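Oxalate biosynthetic component 1 (Burkholderia thailandensis, PDB 5IKY) probably makes oxalate as a bifunctional enzyme, joining a serine hydrolase of the alpha/beta-hydrolase type with an additional lyase activity. Local coordinates at residues Gly839-Gly844 and Ser869-Leu874. Sequence-based numbering, arbitrary orientation.
Sequences GRRDDG and SEESQL
R841 and E871 make most of this small interface, a two-pronged salt bridge between a loop and the first turn of a helix. The guanidinium presents the edge that carries NE and NH2 to both carboxylate oxygens. R841 NE donates to E871 OE2 at 3.1 Å, on the syn side of that oxygen but 29° out of the carboxylate plane. The second prong, from R841 NH2 to E871 OE1, is weak at 3.5 Å. Although the two side chains cross at about a right angle, their flat end groups lie 7° from parallel, which lets both prongs form together. Arginine suits the place because its chain, straight from CG to NE, spans backbones that are 7.2 Å apart at their nearest CA atoms, R841 and E870. Glutamate answers by bending at chi2 (75°), which swings the carboxylate round toward the guanidinium of R841. E871 is buried, with M852 and H837 packed against it, so the arginine would offset a charge poorly placed there otherwise; R841 NH1 also lies within long, weak ion-pair range of E845 and E549.

R841 also opens a type I beta turn, closed by the bond from G844 N to R841 O at 3.1 Å. G844, with positive phi, takes a backbone shape easiest for glycine. The salt bridge thus ties the loop between strand 832-836 and helix 849-860 to the start of the next helix, 870-879, whose N-cap position S869 occupies. This C-terminal part of the protein belongs to the alpha/beta-hydrolase clan, with strand 832-836 in its mixed sheet.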
ATOM      1  N   GLY A 839     -32.477 -20.186  11.720  1.00 89.57           N
ATOM      2  CA  GLY A 839     -32.634 -19.966  10.294  1.00 78.46           C
ATOM      3  C   GLY A 839     -33.901 -19.207   9.950  1.00 83.42           C
ATOM      4  O   GLY A 839     -34.036 -18.673   8.849  1.00 82.64           O
ATOM      5  N   ARG A 840     -34.834 -19.165  10.895  1.00 87.52           N
ATOM      6  CA  ARG A 840     -36.105 -18.474  10.697  1.00 93.63           C
ATOM      7  C   ARG A 840     -36.390 -17.535  11.863  1.00 94.73           C
ATOM      8  O   ARG A 840     -35.842 -17.703  12.952  1.00110.58           O
ATOM      9  CB  ARG A 840     -37.247 -19.482  10.539  1.00102.67           C
ATOM     10  CG  ARG A 840     -37.042 -20.495   9.422  1.00 98.94           C
ATOM     11  CD  ARG A 840     -37.529 -19.966   8.082  1.00113.67           C
ATOM     12  NE  ARG A 840     -38.988 -19.961   7.992  1.00120.54           N
ATOM     13  CZ  ARG A 840     -39.701 -20.884   7.352  1.00127.02           C
ATOM     14  NH1 ARG A 840     -39.091 -21.892   6.743  1.00128.50           N
ATOM     15  NH2 ARG A 840     -41.024 -20.802   7.321  1.00130.37           N
ATOM     16  N   ARG A 841     -37.251 -16.547  11.634  1.00 91.57           N
ATOM     17  CA  ARG A 841     -37.621 -15.604  12.684  1.00 90.71           C
ATOM     18  C   ARG A 841     -39.064 -15.808  13.136  1.00101.26           C
ATOM     19  O   ARG A 841     -39.732 -16.749  12.705  1.00107.29           O
ATOM     20  CB  ARG A 841     -37.418 -14.163  12.214  1.00 91.76           C
ATOM     21  CG  ARG A 841     -35.967 -13.713  12.213  1.00 96.00           C
ATOM     22  CD  ARG A 841     -35.836 -12.257  11.795  1.00 86.69           C
ATOM     23  NE  ARG A 841     -34.453 -11.792  11.878  1.00108.14           N
ATOM     24  CZ  ARG A 841     -34.046 -10.581  11.514  1.00104.42           C
ATOM     25  NH1 ARG A 841     -34.917  -9.700  11.037  1.00 99.01           N
ATOM     26  NH2 ARG A 841     -32.768 -10.249  11.626  1.00106.32           N
ATOM     27  N   ASP A 842     -39.532 -14.917  14.006  1.00 91.99           N
ATOM     28  CA  ASP A 842     -40.874 -15.015  14.574  1.00109.82           C
ATOM     29  C   ASP A 842     -41.956 -14.921  13.503  1.00120.45           C
ATOM     30  O   ASP A 842     -42.934 -15.669  13.530  1.00128.36           O
ATOM     31  CB  ASP A 842     -41.086 -13.923  15.625  1.00101.08           C
ATOM     32  N   ASP A 843     -41.771 -14.004  12.559  1.00113.57           N
ATOM     33  CA  ASP A 843     -42.739 -13.798  11.486  1.00103.99           C
ATOM     34  C   ASP A 843     -42.551 -14.796  10.344  1.00102.76           C
ATOM     35  O   ASP A 843     -43.276 -14.759   9.350  1.00 97.77           O
ATOM     36  CB  ASP A 843     -42.643 -12.366  10.952  1.00111.47           C
ATOM     37  CG  ASP A 843     -41.210 -11.927  10.710  1.00119.04           C
ATOM     38  OD1 ASP A 843     -40.331 -12.803  10.578  1.00125.02           O
ATOM     39  OD2 ASP A 843     -40.965 -10.704  10.650  1.00125.08           O
ATOM     40  N   GLY A 844     -41.571 -15.684  10.490  1.00100.72           N
ATOM     41  CA  GLY A 844     -41.310 -16.703   9.491  1.00 78.21           C
ATOM     42  C   GLY A 844     -40.313 -16.266   8.437  1.00 89.12           C
ATOM     43  O   GLY A 844     -40.059 -16.990   7.474  1.00 96.42           O
ATOM     44  N   SER A 869     -30.759  -8.749  18.731  1.00 92.94           N
ATOM     45  CA  SER A 869     -31.621  -9.407  17.753  1.00 89.23           C
ATOM     46  C   SER A 869     -32.387 -10.577  18.355  1.00 91.92           C
ATOM     47  O   SER A 869     -32.126 -10.990  19.486  1.00102.64           O
ATOM     48  CB  SER A 869     -30.800  -9.898  16.560  1.00 97.80           C
ATOM     49  OG  SER A 869     -29.906 -10.930  16.945  1.00101.21           O
ATOM     50  N   GLU A 870     -33.331 -11.110  17.586  1.00 87.18           N
ATOM     51  CA  GLU A 870     -34.102 -12.272  18.010  1.00 90.07           C
ATOM     52  C   GLU A 870     -33.220 -13.516  18.040  1.00 89.00           C
ATOM     53  O   GLU A 870     -33.429 -14.418  18.851  1.00106.22           O
ATOM     54  CB  GLU A 870     -35.301 -12.493  17.084  1.00 79.15           C
ATOM     55  N   GLU A 871     -32.231 -13.552  17.151  1.00 96.51           N
ATOM     56  CA  GLU A 871     -31.295 -14.670  17.085  1.00103.88           C
ATOM     57  C   GLU A 871     -30.391 -14.696  18.312  1.00109.35           C
ATOM     58  O   GLU A 871     -29.977 -15.762  18.769  1.00109.14           O
ATOM     59  CB  GLU A 871     -30.448 -14.597  15.810  1.00104.26           C
ATOM     60  CG  GLU A 871     -31.229 -14.792  14.516  1.00114.87           C
ATOM     61  CD  GLU A 871     -32.048 -13.575  14.130  1.00122.85           C
ATOM     62  OE1 GLU A 871     -31.457 -12.488  13.959  1.00117.55           O
ATOM     63  OE2 GLU A 871     -33.284 -13.705  14.006  1.00128.99           O
ATOM     64  N   SER A 872     -30.087 -13.514  18.841  1.00 93.55           N
ATOM     65  CA  SER A 872     -29.270 -13.398  20.041  1.00 83.21           C
ATOM     66  C   SER A 872     -30.035 -13.878  21.268  1.00102.45           C
ATOM     67  O   SER A 872     -29.464 -14.499  22.165  1.00 94.01           O
ATOM     68  CB  SER A 872     -28.810 -11.955  20.243  1.00 84.18           C
ATOM     69  OG  SER A 872     -28.068 -11.497  19.128  1.00110.71           O
ATOM     70  N   GLN A 873     -31.333 -13.588  21.295  1.00102.93           N
ATOM     71  CA  GLN A 873     -32.187 -13.939  22.422  1.00 88.41           C
ATOM     72  C   GLN A 873     -32.231 -15.449  22.636  1.00 95.22           C
ATOM     73  O   GLN A 873     -32.060 -15.929  23.756  1.00 95.36           O
ATOM     74  CB  GLN A 873     -33.601 -13.394  22.207  1.00 90.84           C
ATOM     75  CG  GLN A 873     -34.479 -13.422  23.449  1.00109.49           C
ATOM     76  CD  GLN A 873     -35.766 -12.634  23.271  1.00110.32           C
ATOM     77  OE1 GLN A 873     -36.330 -12.584  22.177  1.00100.21           O
ATOM     78  NE2 GLN A 873     -36.234 -12.014  24.348  1.00110.30           N
ATOM     79  N   LEU A 874     -32.450 -16.188  21.554  1.00 93.98           N
ATOM     80  CA  LEU A 874     -32.535 -17.644  21.610  1.00 97.22           C
ATOM     81  C   LEU A 874     -31.262 -18.276  22.164  1.00103.26           C
ATOM     82  O   LEU A 874     -31.314 -19.281  22.872  1.00111.41           O
ATOM     83  CB  LEU A 874     -32.833 -18.204  20.219  1.00 95.58           C
ATOM     84  CG  LEU A 874     -34.174 -17.785  19.618  1.00 99.01           C
ATOM     85  CD1 LEU A 874     -34.225 -18.117  18.135  1.00 97.25           C
ATOM     86  CD2 LEU A 874     -35.317 -18.465  20.366  1.00 80.18           C
TER